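Local coordinates for protein ORF59 (Human herpesvirus 8, PDB 3HSL) that serves as the processivity subunit of the viral DNA polymerase in lytic replication, probably acting as a sliding clamp that keeps the enzyme on its template, at residues T19-I24 with E102-N107; R25-H30 with P267-P272; D9-V14 with V84-R89; Q41-A46 with T50-S55; L182-Q187 with G212-I217. One frame throughout, in Å; residues are numbered along the deposited sequence.

Four of the five contacts are buried; interaction 5 lies at the surface. Interactions 1 and 2 use successive turns of helix 18-35 and touch each other, Arg25 meeting Phe104 and Ile24 meeting Trp269; in both, an aliphatic residue of the helix lies over an aromatic face. Interactions 3 and 4 are also in contact, through neighbouring strands 83-89 and 39-43, but they differ in kind: the first packs aromatic rings and a valine, the second is a hydrogen-bonded hairpin ladder. Interaction 5, its centre about 44 Å from that of interaction 3 and across the middle of the chain, lays a lysine stem on a tryptophan.

Interaction 1: T19-I24 with E102-N107; sequences TLLSKI and ELFGAN
Leu21 of helix 18-35 makes the main contact with Leu103 and Phe104, at the end of helix 99-103 and in the loop after it, using both its side chain and its carbonyl group. Its CB lies over one face of the Phe104 ring, 4.2 Å from the centroid and 27° off the normal, a CH-pi contact. The two leucine branches then divide the work. Leu21 CD2 reaches Phe104 CZ at 3.9 Å, while Leu21 CD1 turns to Leu103 and lies 4.1 Å from Leu103 CB. Leu21 O meets the same ring at Phe104 CE1, 3.3 Å away. One turn further on, Ile24 adds a looser apolar touch, with its CG2 4.3 Å from Phe104 CE1. Phe104 holds its CG opposite the carbonyl carbon (chi1 -76°), which carries the ring from the loop to the helix surface. Ile67 of strand 61-67 touches both Ile24 and Phe104, and Leu103 also packs on strand 130-137. Close by, Glu102 packs against Gly96 of the second subunit. A helix packed through aliphatic and aromatic residues against neighbouring loops and strands is consistent with the DNA-clamp fold of this family.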
# COMPACT_ATOMS: atom_id res chain seq x y z
N THR A 19 -1.75 -6.10 21.98
CA THR A 19 -0.64 -5.66 22.84
C THR A 19 0.54 -6.61 22.65
O THR A 19 1.70 -6.18 22.66
CB THR A 19 -1.08 -5.66 24.31
OG1 THR A 19 -2.26 -4.86 24.47
CG2 THR A 19 0.03 -5.13 25.21
N LEU A 20 0.23 -7.89 22.48
CA LEU A 20 1.22 -8.92 22.27
C LEU A 20 1.76 -8.81 20.87
O LEU A 20 2.96 -8.98 20.64
CB LEU A 20 0.60 -10.30 22.49
CG LEU A 20 1.38 -11.56 22.05
CD1 LEU A 20 2.78 -11.63 22.65
CD2 LEU A 20 0.58 -12.79 22.42
N LEU A 21 0.88 -8.53 19.92
CA LEU A 21 1.32 -8.39 18.55
C LEU A 21 2.24 -7.19 18.38
O LEU A 21 3.12 -7.20 17.52
CB LEU A 21 0.16 -8.37 17.58
CG LEU A 21 -0.74 -9.61 17.56
CD1 LEU A 21 -1.71 -9.44 16.42
CD2 LEU A 21 0.03 -10.91 17.37
N SER A 22 2.04 -6.15 19.19
CA SER A 22 2.88 -4.95 19.12
C SER A 22 4.29 -5.29 19.48
O SER A 22 5.22 -4.87 18.79
CB SER A 22 2.41 -3.87 20.09
OG SER A 22 1.08 -3.54 19.79
N LYS A 23 4.45 -6.06 20.55
CA LYS A 23 5.77 -6.44 21.02
C LYS A 23 6.47 -7.29 19.97
O LYS A 23 7.68 -7.39 19.96
CB LYS A 23 5.67 -7.18 22.35
N ILE A 24 5.68 -7.90 19.08
CA ILE A 24 6.20 -8.78 18.03
C ILE A 24 6.22 -8.14 16.65
O ILE A 24 6.79 -8.71 15.71
CB ILE A 24 5.34 -10.05 17.96
CG1 ILE A 24 5.41 -10.80 19.29
CG2 ILE A 24 5.78 -10.98 16.84
CD1 ILE A 24 4.47 -11.98 19.33
N GLU A 102 -3.04 -4.84 9.24
CA GLU A 102 -3.93 -4.16 10.17
C GLU A 102 -3.89 -4.78 11.56
O GLU A 102 -4.07 -4.07 12.55
CB GLU A 102 -5.37 -4.19 9.66
CG GLU A 102 -5.52 -3.68 8.23
CD GLU A 102 -5.04 -2.26 8.06
OE1 GLU A 102 -5.36 -1.42 8.94
OE2 GLU A 102 -4.34 -1.98 7.05
N LEU A 103 -3.65 -6.08 11.66
CA LEU A 103 -3.58 -6.69 13.00
C LEU A 103 -2.36 -6.17 13.74
O LEU A 103 -2.40 -6.03 14.95
CB LEU A 103 -3.59 -8.22 12.95
CG LEU A 103 -4.85 -8.91 12.42
CD1 LEU A 103 -4.63 -10.42 12.29
CD2 LEU A 103 -6.07 -8.62 13.28
N PHE A 104 -1.30 -5.88 12.99
CA PHE A 104 -0.03 -5.36 13.53
C PHE A 104 0.11 -3.84 13.44
O PHE A 104 1.17 -3.30 13.77
CB PHE A 104 1.17 -6.01 12.83
CG PHE A 104 1.46 -7.40 13.28
CD1 PHE A 104 2.35 -7.63 14.33
CD2 PHE A 104 0.84 -8.48 12.68
CE1 PHE A 104 2.63 -8.90 14.77
CE2 PHE A 104 1.12 -9.78 13.11
CZ PHE A 104 2.02 -9.98 14.16
N GLY A 105 -0.94 -3.16 13.00
CA GLY A 105 -0.88 -1.71 12.89
C GLY A 105 -0.46 -1.09 14.21
O GLY A 105 -0.82 -1.57 15.27
N ALA A 106 0.31 -0.01 14.12
CA ALA A 106 0.76 0.70 15.32
C ALA A 106 -0.40 1.40 16.03
O ALA A 106 -0.58 1.28 17.25
CB ALA A 106 1.84 1.72 14.97
N ASN A 107 -1.19 2.12 15.26
CA ASN A 107 -2.30 2.88 15.84
C ASN A 107 -3.55 2.01 16.09
O ASN A 107 -4.67 2.53 16.03
CB ASN A 107 -2.60 4.10 14.93
CG ASN A 107 -3.38 5.21 15.61
OD1 ASN A 107 -3.88 5.06 16.72
ND2 ASN A 107 -3.48 6.35 14.93

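Interaction 2: R25-H30 with P267-P272; sequences RRVNEH and PGWFTP
An apolar contact of a valine and an arginine stem with two aromatic rings joins Val27 and Arg26 of helix 18-35 to Trp269 and Phe270, at the entry to strand 270-276. Val27 CG2 sits over one face of the indole, 4.0 Å from the centroid of the six-membered ring and 25° off the normal, closest to Trp269 CE3 at 3.6 Å. The same methyl reaches the edge of the next ring, with Val27 CG2 4.1 Å from Phe270 CE2. At the pyrrole end of the indole, Arg26 brings up its aliphatic stem, CD standing 3.4 Å from Trp269 NE1. With CG opposite the backbone N (chi1 -153°) and the chain extended as far as NE, the arginine passes the tryptophan at about a right angle. Trp269 and Phe270 both face Val266 in a classic beta bulge, which helps explain why both can turn to the helix. Phe270 packs further on Val296 and Leu298, and Trp269 pairs its backbone with Thr289, so helix 18-35 sits beside strand 270-276, with strand 296-302 behind Phe270 and the end of strand 282-288 next to Trp269.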
# COMPACT_ATOMS: atom_id res chain seq x y z
N ARG A 25 5.61 -6.96 16.53
CA ARG A 25 5.50 -6.20 15.27
C ARG A 25 6.74 -6.23 14.35
O ARG A 25 6.62 -6.41 13.13
CB ARG A 25 5.10 -4.75 15.58
CG ARG A 25 4.70 -3.99 14.35
CD ARG A 25 4.24 -2.57 14.60
NE ARG A 25 3.84 -1.99 13.32
CZ ARG A 25 4.68 -1.46 12.43
NH1 ARG A 25 6.00 -1.42 12.67
NH2 ARG A 25 4.22 -0.96 11.29
N ARG A 26 7.92 -6.07 14.95
CA ARG A 26 9.21 -6.07 14.27
C ARG A 26 9.39 -7.32 13.41
O ARG A 26 9.96 -7.26 12.33
CB ARG A 26 10.28 -6.00 15.36
CG ARG A 26 11.62 -5.37 15.03
CD ARG A 26 12.25 -5.02 16.43
NE ARG A 26 13.18 -3.89 16.42
CZ ARG A 26 12.78 -2.63 16.58
NH1 ARG A 26 11.48 -2.38 16.76
NH2 ARG A 26 13.65 -1.63 16.56
N VAL A 27 8.90 -8.46 13.89
CA VAL A 27 9.01 -9.68 13.11
C VAL A 27 8.11 -9.59 11.88
O VAL A 27 8.50 -10.00 10.78
CB VAL A 27 8.63 -10.94 13.93
CG1 VAL A 27 8.86 -12.18 13.09
CG2 VAL A 27 9.45 -11.03 15.20
N ASN A 28 6.90 -9.06 12.08
CA ASN A 28 5.95 -8.93 11.00
C ASN A 28 6.40 -7.95 9.91
O ASN A 28 6.18 -8.21 8.74
CB ASN A 28 4.60 -8.48 11.54
CG ASN A 28 3.54 -8.49 10.49
OD1 ASN A 28 3.28 -9.52 9.84
ND2 ASN A 28 2.90 -7.34 10.29
N GLU A 29 7.03 -6.84 10.30
CA GLU A 29 7.52 -5.86 9.32
C GLU A 29 8.66 -6.40 8.44
O GLU A 29 8.86 -5.94 7.31
CB GLU A 29 7.99 -4.57 10.01
CG GLU A 29 6.85 -3.83 10.68
CD GLU A 29 5.79 -3.37 9.67
OE1 GLU A 29 6.17 -2.60 8.74
OE2 GLU A 29 4.59 -3.78 9.81
N HIS A 30 9.39 -7.37 8.96
CA HIS A 30 10.49 -7.92 8.22
C HIS A 30 10.02 -8.91 7.15
O HIS A 30 10.66 -9.03 6.11
CB HIS A 30 11.46 -8.56 9.21
CG HIS A 30 12.69 -9.11 8.58
ND1 HIS A 30 13.73 -8.30 8.15
CD2 HIS A 30 13.07 -10.38 8.30
CE1 HIS A 30 14.68 -9.05 7.64
NE2 HIS A 30 14.31 -10.32 7.72
N PRO A 267 16.96 -9.02 12.94
CA PRO A 267 17.81 -8.32 13.92
C PRO A 267 17.17 -8.08 15.28
O PRO A 267 16.16 -7.40 15.39
CB PRO A 267 18.13 -6.99 13.22
CG PRO A 267 18.12 -7.36 11.76
CD PRO A 267 16.94 -8.31 11.65
N GLY A 268 17.78 -8.67 16.30
CA GLY A 268 17.32 -8.58 17.68
C GLY A 268 16.29 -9.65 17.98
O GLY A 268 15.65 -9.62 19.04
N TRP A 269 16.12 -10.58 17.04
CA TRP A 269 15.13 -11.65 17.18
C TRP A 269 15.53 -13.06 16.73
O TRP A 269 15.68 -13.95 17.56
CB TRP A 269 13.84 -11.25 16.46
CG TRP A 269 13.11 -10.17 17.15
CD1 TRP A 269 13.40 -8.83 17.12
CD2 TRP A 269 11.95 -10.31 17.97
NE1 TRP A 269 12.49 -8.14 17.88
CE2 TRP A 269 11.60 -9.02 18.41
CE3 TRP A 269 11.19 -11.41 18.38
CZ2 TRP A 269 10.51 -8.80 19.25
CZ3 TRP A 269 10.12 -11.19 19.20
CH2 TRP A 269 9.78 -9.90 19.63
N PHE A 270 15.70 -13.24 15.43
CA PHE A 270 16.06 -14.54 14.88
C PHE A 270 17.30 -14.51 14.04
O PHE A 270 17.68 -13.47 13.51
CB PHE A 270 14.92 -15.12 14.02
CG PHE A 270 13.64 -15.32 14.76
CD1 PHE A 270 13.48 -16.39 15.63
CD2 PHE A 270 12.57 -14.44 14.59
CE1 PHE A 270 12.30 -16.58 16.32
CE2 PHE A 270 11.37 -14.62 15.27
CZ PHE A 270 11.24 -15.69 16.14
N THR A 271 17.93 -15.69 13.94
CA THR A 271 19.12 -15.93 13.15
C THR A 271 18.89 -17.31 12.50
O THR A 271 18.40 -18.23 13.17
CB THR A 271 20.41 -15.88 14.00
OG1 THR A 271 21.56 -15.93 13.15
CG2 THR A 271 20.48 -17.03 15.02
N PRO A 272 19.24 -17.47 11.21
CA PRO A 272 19.02 -18.70 10.46
C PRO A 272 19.70 -19.96 10.96
O PRO A 272 20.85 -19.93 11.38
CB PRO A 272 19.57 -18.36 9.06
CG PRO A 272 19.56 -16.91 8.97
CD PRO A 272 19.88 -16.45 10.37

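Interaction 3: D9-V14 with V84-R89; sequences DFHYGV and VSFSFR
Tyr12 and His11, where the N-terminal segment enters strand 12-16, meet Val84 and Phe86 of strand 83-89 entirely through side chains. The clearest interaction is a CH-pi contact: Val84 CG2 lies over one face of the Tyr12 ring, 4.3 Å from its centroid and 15° off the normal, displaced toward the phenol end so that its nearest atom is Tyr12 CZ. Ring-to-ring contacts come next. His11 and Phe86 meet at their rims without overlapping, with centroids 6.0 Å apart and planes inclined by 26°. His11 CE1 makes the approach, 3.8 Å from Phe86 CE1. This reach depends on a first torsion of 59°, which sets CG between the backbone N and the carbonyl carbon and swings the imidazole over to the strand. On its other rim Phe86 offers CE2 to Tyr12 CD2 at 3.9 Å, an apolar touch. Polar bonding involves the far end of the tyrosine: Tyr12 OH is hydrogen-bonded to Ala46 O, which pins the ring's outer end. Phe86 also stacks with Phe115 of strand 108-116, and Tyr12 meets His77 edge to face. Strand 12-16 belongs to an antiparallel sheet with strand 108-116, whereas strand 83-89 pairs with strand 39-43; these side chains pack between the two strand layers, consistent with a clamp-type domain.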
# COMPACT_ATOMS: atom_id res chain seq x y z
N ASP A 9 -25.63 -17.53 11.44
CA ASP A 9 -25.07 -18.24 12.62
C ASP A 9 -23.57 -17.98 12.80
O ASP A 9 -22.74 -18.51 12.05
CB ASP A 9 -25.38 -19.75 12.56
N PHE A 10 -23.25 -17.17 13.81
CA PHE A 10 -21.90 -16.75 14.23
C PHE A 10 -21.23 -17.91 14.99
O PHE A 10 -21.11 -17.86 16.22
CB PHE A 10 -22.11 -15.58 15.20
CG PHE A 10 -20.86 -14.80 15.55
CD1 PHE A 10 -20.68 -13.51 15.04
CD2 PHE A 10 -19.87 -15.35 16.38
CE1 PHE A 10 -19.54 -12.78 15.35
CE2 PHE A 10 -18.73 -14.63 16.71
CZ PHE A 10 -18.55 -13.34 16.19
N HIS A 11 -20.79 -18.96 14.29
CA HIS A 11 -20.22 -20.11 15.01
C HIS A 11 -18.95 -19.94 15.90
O HIS A 11 -18.84 -20.62 16.93
CB HIS A 11 -20.21 -21.43 14.19
CG HIS A 11 -19.45 -21.36 12.91
ND1 HIS A 11 -18.07 -21.44 12.85
CD2 HIS A 11 -19.87 -21.22 11.63
CE1 HIS A 11 -17.68 -21.35 11.59
NE2 HIS A 11 -18.75 -21.21 10.83
N TYR A 12 -18.01 -19.07 15.52
CA TYR A 12 -16.77 -18.92 16.31
C TYR A 12 -16.03 -17.62 16.10
O TYR A 12 -15.73 -17.24 14.98
CB TYR A 12 -15.83 -20.10 16.02
CG TYR A 12 -14.56 -20.17 16.85
CD1 TYR A 12 -14.56 -20.75 18.11
CD2 TYR A 12 -13.35 -19.68 16.36
CE1 TYR A 12 -13.40 -20.82 18.88
CE2 TYR A 12 -12.18 -19.74 17.12
CZ TYR A 12 -12.22 -20.32 18.38
OH TYR A 12 -11.08 -20.41 19.16
N GLY A 13 -15.72 -16.94 17.20
CA GLY A 13 -15.02 -15.67 17.17
C GLY A 13 -13.87 -15.65 18.16
O GLY A 13 -13.84 -16.42 19.11
N VAL A 14 -12.93 -14.75 17.93
CA VAL A 14 -11.77 -14.63 18.79
C VAL A 14 -11.33 -13.17 18.91
O VAL A 14 -11.41 -12.41 17.93
CB VAL A 14 -10.62 -15.52 18.23
CG1 VAL A 14 -10.10 -14.97 16.89
CG2 VAL A 14 -9.49 -15.61 19.21
N VAL A 84 -9.70 -26.49 16.02
CA VAL A 84 -10.13 -25.44 15.10
C VAL A 84 -9.15 -25.27 13.94
O VAL A 84 -7.93 -25.46 14.10
CB VAL A 84 -10.27 -24.11 15.90
CG1 VAL A 84 -9.92 -22.87 15.09
CG2 VAL A 84 -11.62 -24.03 16.58
N SER A 85 -9.68 -24.90 12.76
CA SER A 85 -8.82 -24.69 11.59
C SER A 85 -9.47 -23.81 10.52
O SER A 85 -10.25 -24.29 9.70
CB SER A 85 -8.40 -26.04 10.99
OG SER A 85 -7.46 -25.85 9.95
N PHE A 86 -9.14 -22.52 10.53
CA PHE A 86 -9.69 -21.58 9.55
C PHE A 86 -8.54 -21.00 8.75
O PHE A 86 -7.62 -20.42 9.31
CB PHE A 86 -10.51 -20.50 10.23
CG PHE A 86 -11.68 -21.04 10.99
CD1 PHE A 86 -12.83 -21.46 10.31
CD2 PHE A 86 -11.64 -21.13 12.37
CE1 PHE A 86 -13.94 -21.98 11.00
CE2 PHE A 86 -12.75 -21.65 13.08
CZ PHE A 86 -13.90 -22.07 12.39
N SER A 87 -8.60 -21.17 7.43
CA SER A 87 -7.52 -20.74 6.54
C SER A 87 -7.97 -19.87 5.35
O SER A 87 -8.63 -20.35 4.42
CB SER A 87 -6.82 -22.02 6.07
OG SER A 87 -5.73 -21.73 5.25
N PHE A 88 -7.61 -18.58 5.39
CA PHE A 88 -7.99 -17.59 4.36
C PHE A 88 -6.81 -16.74 3.90
O PHE A 88 -5.75 -16.74 4.54
CB PHE A 88 -9.09 -16.70 4.91
CG PHE A 88 -8.76 -16.10 6.24
CD1 PHE A 88 -8.26 -14.81 6.33
CD2 PHE A 88 -8.94 -16.85 7.41
CE1 PHE A 88 -7.94 -14.25 7.58
CE2 PHE A 88 -8.63 -16.30 8.66
CZ PHE A 88 -8.13 -15.00 8.75
N ARG A 89 -6.98 -16.02 2.80
CA ARG A 89 -5.87 -15.21 2.28
C ARG A 89 -5.80 -13.90 3.05
O ARG A 89 -6.87 -13.35 3.33
CB ARG A 89 -6.03 -15.04 0.77
CG ARG A 89 -7.39 -14.55 0.35
CD ARG A 89 -7.62 -14.47 -1.16
NE ARG A 89 -7.60 -15.77 -1.84
CZ ARG A 89 -8.03 -15.99 -3.10
NH1 ARG A 89 -8.52 -15.00 -3.84
NH2 ARG A 89 -7.97 -17.22 -3.63

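Interaction 4: Q41-A46 with T50-S55; sequences QVHGSA and TLSVLS
The imidazole of His43 carries Thr50 over one face and Ser52 at its edge. Thr50 CB stands 3.8 Å from the ring centroid and 29° off the normal, a CH-pi contact, with Thr50 CG2 beside it, 3.5 Å from His43 NE2. Near the ring plane, His43 NE2 and Ser52 OG share a hydrogen bond; either could be the donor, and the modelled length of 2.5 Å is doubtful at this resolution. Both groups adopt a first torsion that places them between the backbone N and the carbonyl carbon, and this brings the ring and the hydroxyl together diagonally across the two strands. The Gln41 side chain, on the same side of the sheet, crosses that of Leu54 at about a right angle, its OE1 3.5 Å from Leu54 CD1. Val42 and Leu51 point to the other side, where Val42 CG2 and Leu51 CD1 touch loosely and Leu71 lies against both. In the backbone ladder, Gln41 N and O bond to Ser52 O and N at 2.8 and 3.0 Å, and His43 pairs likewise with Thr50, its N giving a bond of 3.1 Å to Thr50 O while its O accepts one from Thr50 N. Val42 with Leu51 is the non-hydrogen-bonded pair between them. Two adjacent antiparallel strands joined in this register form a β-hairpin, flanked by strand 83-89 beside 39-43 and strand 61-67 beside 49-56.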
# COMPACT_ATOMS: atom_id res chain seq x y z
N GLN A 41 -4.10 -18.03 9.17
CA GLN A 41 -4.76 -19.17 9.78
C GLN A 41 -4.99 -19.02 11.27
O GLN A 41 -4.17 -18.41 11.99
CB GLN A 41 -3.91 -20.43 9.61
CG GLN A 41 -3.65 -20.84 8.19
CD GLN A 41 -2.71 -22.03 8.09
OE1 GLN A 41 -1.77 -22.16 8.87
NE2 GLN A 41 -2.98 -22.89 7.11
N VAL A 42 -6.12 -19.60 11.71
CA VAL A 42 -6.52 -19.66 13.10
C VAL A 42 -6.75 -21.14 13.34
O VAL A 42 -7.69 -21.71 12.80
CB VAL A 42 -7.75 -18.81 13.41
CG1 VAL A 42 -8.24 -19.10 14.82
CG2 VAL A 42 -7.41 -17.32 13.24
N HIS A 43 -5.89 -21.75 14.14
CA HIS A 43 -5.95 -23.20 14.35
C HIS A 43 -5.43 -23.66 15.69
O HIS A 43 -4.72 -22.92 16.39
CB HIS A 43 -5.03 -23.78 13.30
CG HIS A 43 -3.66 -23.22 13.40
ND1 HIS A 43 -2.64 -23.86 14.08
CD2 HIS A 43 -3.12 -22.07 12.93
CE1 HIS A 43 -1.54 -23.14 14.01
NE2 HIS A 43 -1.80 -22.04 13.31
N GLY A 44 -5.76 -24.90 16.05
CA GLY A 44 -5.34 -25.48 17.31
C GLY A 44 -6.54 -25.65 18.20
O GLY A 44 -7.67 -25.76 17.72
N SER A 45 -6.32 -25.67 19.51
CA SER A 45 -7.44 -25.84 20.42
C SER A 45 -8.40 -24.66 20.30
O SER A 45 -7.98 -23.55 19.99
CB SER A 45 -6.94 -26.00 21.86
OG SER A 45 -6.18 -24.86 22.22
N ALA A 46 -9.69 -24.90 20.55
CA ALA A 46 -10.71 -23.85 20.48
C ALA A 46 -10.49 -22.86 21.61
O ALA A 46 -10.82 -21.68 21.50
CB ALA A 46 -12.10 -24.44 20.57
N THR A 50 -3.85 -20.82 17.72
CA THR A 50 -2.68 -20.16 17.21
C THR A 50 -3.03 -19.33 16.00
O THR A 50 -3.90 -19.68 15.21
CB THR A 50 -1.62 -21.19 16.83
OG1 THR A 50 -1.18 -21.84 18.02
CG2 THR A 50 -0.43 -20.53 16.19
N LEU A 51 -2.33 -18.21 15.90
CA LEU A 51 -2.48 -17.30 14.80
C LEU A 51 -1.20 -17.45 14.00
O LEU A 51 -0.08 -17.29 14.52
CB LEU A 51 -2.64 -15.87 15.30
CG LEU A 51 -2.68 -14.81 14.19
CD1 LEU A 51 -3.88 -14.94 13.25
CD2 LEU A 51 -2.59 -13.39 14.77
N SER A 52 -1.36 -17.75 12.72
CA SER A 52 -0.19 -17.91 11.87
C SER A 52 -0.41 -17.45 10.46
O SER A 52 -1.54 -17.43 9.98
CB SER A 52 0.42 -19.30 11.97
OG SER A 52 -0.58 -20.28 11.98
N VAL A 53 0.69 -17.09 9.80
CA VAL A 53 0.68 -16.62 8.42
C VAL A 53 1.63 -17.46 7.61
O VAL A 53 2.77 -17.71 8.04
CB VAL A 53 1.25 -15.21 8.29
CG1 VAL A 53 0.93 -14.67 6.90
CG2 VAL A 53 0.69 -14.29 9.34
N LEU A 54 1.19 -17.89 6.44
CA LEU A 54 2.00 -18.67 5.52
C LEU A 54 2.06 -17.99 4.13
O LEU A 54 1.26 -17.12 3.83
CB LEU A 54 1.47 -20.12 5.42
CG LEU A 54 1.65 -21.13 6.58
CD1 LEU A 54 1.28 -20.64 8.01
CD2 LEU A 54 0.95 -22.48 6.27
N SER A 55 3.01 -18.37 3.29
CA SER A 55 3.13 -17.84 1.94
C SER A 55 4.30 -18.51 1.28
O SER A 55 5.27 -18.87 1.93
CB SER A 55 3.35 -16.32 1.92
OG SER A 55 4.63 -15.97 2.43

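Interaction 5: L182-Q187 with G212-I217; sequences LKWLRQ and GGVSKI
Trp184 turns its CG opposite the backbone N (chi1 -174°), sending the indole out from helix 175-186 toward strand 214-222. Lys216 likewise has CG anti to N, and the two side chains lie alongside, running in opposite senses. The result is a close overlap of a lysine stem with an aromatic face. Lys216 CB sits almost exactly above the six-membered ring of Trp184, 3.7 Å from its centroid and only 6° off the normal. Farther along the chain, Lys216 CD covers the five-membered end, 3.8 Å from Trp184 CG. A bend at the last torsion then leads the ammonium end away, and the touching is done by the methylene groups.

Strand backbone comes up to the benzene end of the indole: Val214 O lies near the ring plane, 3.9 Å from Trp184 CH2, and Ser215 C is 3.5 Å from Trp184 CZ2. Val214 CG2 adds an apolar contact of 3.9 Å to Trp184 CZ2. Over these short segments the helix and strand axes run antiparallel at 172° and come no closer than 10.1 Å, a spacing bridged largely by the tryptophan.

Phe209 of the adjoining strand 206-211 also touches Trp184, while Leu185 on the same helix packs on helix 254-263. The contact lies at the surface and rests on CH-pi and apolar touches. The lysine stem lies against one face of the indole with its charged end directed away; the apolar part of a polar residue here does the work of a hydrophobic one.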
# COMPACT_ATOMS: atom_id res chain seq x y z
N LEU A 182 25.62 -15.93 2.62
CA LEU A 182 24.57 -15.24 1.91
C LEU A 182 25.20 -14.40 0.79
O LEU A 182 24.71 -14.41 -0.35
CB LEU A 182 23.78 -14.37 2.89
CG LEU A 182 22.33 -14.00 2.58
CD1 LEU A 182 21.93 -12.91 3.56
CD2 LEU A 182 22.12 -13.51 1.19
N LYS A 183 26.27 -13.67 1.09
CA LYS A 183 26.93 -12.83 0.08
C LYS A 183 27.29 -13.66 -1.13
O LYS A 183 27.07 -13.25 -2.27
CB LYS A 183 28.18 -12.14 0.63
N TRP A 184 27.84 -14.84 -0.84
CA TRP A 184 28.26 -15.81 -1.84
C TRP A 184 27.05 -16.31 -2.62
O TRP A 184 27.07 -16.37 -3.84
CB TRP A 184 28.98 -16.98 -1.16
CG TRP A 184 29.58 -17.95 -2.13
CD1 TRP A 184 30.81 -17.87 -2.71
CD2 TRP A 184 28.98 -19.15 -2.65
NE1 TRP A 184 31.02 -18.93 -3.54
CE2 TRP A 184 29.91 -19.74 -3.53
CE3 TRP A 184 27.75 -19.78 -2.45
CZ2 TRP A 184 29.65 -20.93 -4.21
CZ3 TRP A 184 27.49 -20.97 -3.13
CH2 TRP A 184 28.43 -21.52 -3.99
N LEU A 185 25.99 -16.68 -1.92
CA LEU A 185 24.80 -17.15 -2.61
C LEU A 185 24.26 -16.16 -3.62
O LEU A 185 24.14 -16.49 -4.80
CB LEU A 185 23.70 -17.60 -1.64
CG LEU A 185 23.90 -18.92 -0.89
CD1 LEU A 185 22.81 -19.12 0.14
CD2 LEU A 185 23.95 -20.09 -1.85
N ARG A 186 23.95 -14.95 -3.17
CA ARG A 186 23.39 -13.94 -4.08
C ARG A 186 24.31 -13.52 -5.22
O ARG A 186 23.83 -13.02 -6.24
CB ARG A 186 22.82 -12.72 -3.36
CG ARG A 186 23.81 -11.89 -2.56
CD ARG A 186 23.21 -10.51 -2.29
NE ARG A 186 21.90 -10.60 -1.64
CZ ARG A 186 21.70 -10.53 -0.33
NH1 ARG A 186 22.73 -10.36 0.50
NH2 ARG A 186 20.47 -10.63 0.15
N GLN A 187 25.61 -13.72 -5.09
CA GLN A 187 26.48 -13.34 -6.18
C GLN A 187 26.54 -14.46 -7.23
O GLN A 187 27.22 -14.33 -8.25
CB GLN A 187 27.85 -12.84 -5.70
CG GLN A 187 28.76 -13.85 -5.05
CD GLN A 187 29.97 -13.20 -4.40
OE1 GLN A 187 29.90 -12.06 -3.94
NE2 GLN A 187 31.08 -13.92 -4.36
N GLY A 212 25.71 -24.53 -10.15
CA GLY A 212 26.35 -24.34 -11.44
C GLY A 212 27.61 -25.16 -11.30
O GLY A 212 27.54 -26.38 -11.08
N GLY A 213 28.77 -24.51 -11.43
CA GLY A 213 30.06 -25.19 -11.31
C GLY A 213 30.95 -24.64 -10.20
O GLY A 213 32.17 -24.75 -10.28
N VAL A 214 30.36 -24.04 -9.17
CA VAL A 214 31.11 -23.47 -8.04
C VAL A 214 30.57 -23.95 -6.70
O VAL A 214 29.38 -24.23 -6.58
CB VAL A 214 31.12 -21.91 -8.05
CG1 VAL A 214 32.02 -21.37 -9.16
CG2 VAL A 214 29.69 -21.34 -8.13
N SER A 215 31.43 -24.05 -5.70
CA SER A 215 30.99 -24.53 -4.40
C SER A 215 31.47 -23.71 -3.24
O SER A 215 32.47 -22.99 -3.34
CB SER A 215 31.57 -25.93 -4.17
OG SER A 215 31.24 -26.81 -5.22
N LYS A 216 30.75 -23.80 -2.12
CA LYS A 216 31.22 -23.13 -0.93
C LYS A 216 31.29 -24.20 0.15
O LYS A 216 30.31 -24.91 0.39
CB LYS A 216 30.37 -21.95 -0.50
CG LYS A 216 31.15 -21.10 0.50
CD LYS A 216 30.39 -19.89 0.99
CE LYS A 216 31.34 -18.85 1.64
NZ LYS A 216 32.18 -19.32 2.79
N ILE A 217 32.45 -24.29 0.78
CA ILE A 217 32.70 -25.25 1.84
C ILE A 217 32.70 -24.58 3.22
O ILE A 217 33.36 -23.56 3.42
CB ILE A 217 34.12 -25.87 1.67
CG1 ILE A 217 34.38 -26.37 0.24
CG2 ILE A 217 34.37 -26.96 2.71
CD1 ILE A 217 33.52 -27.53 -0.20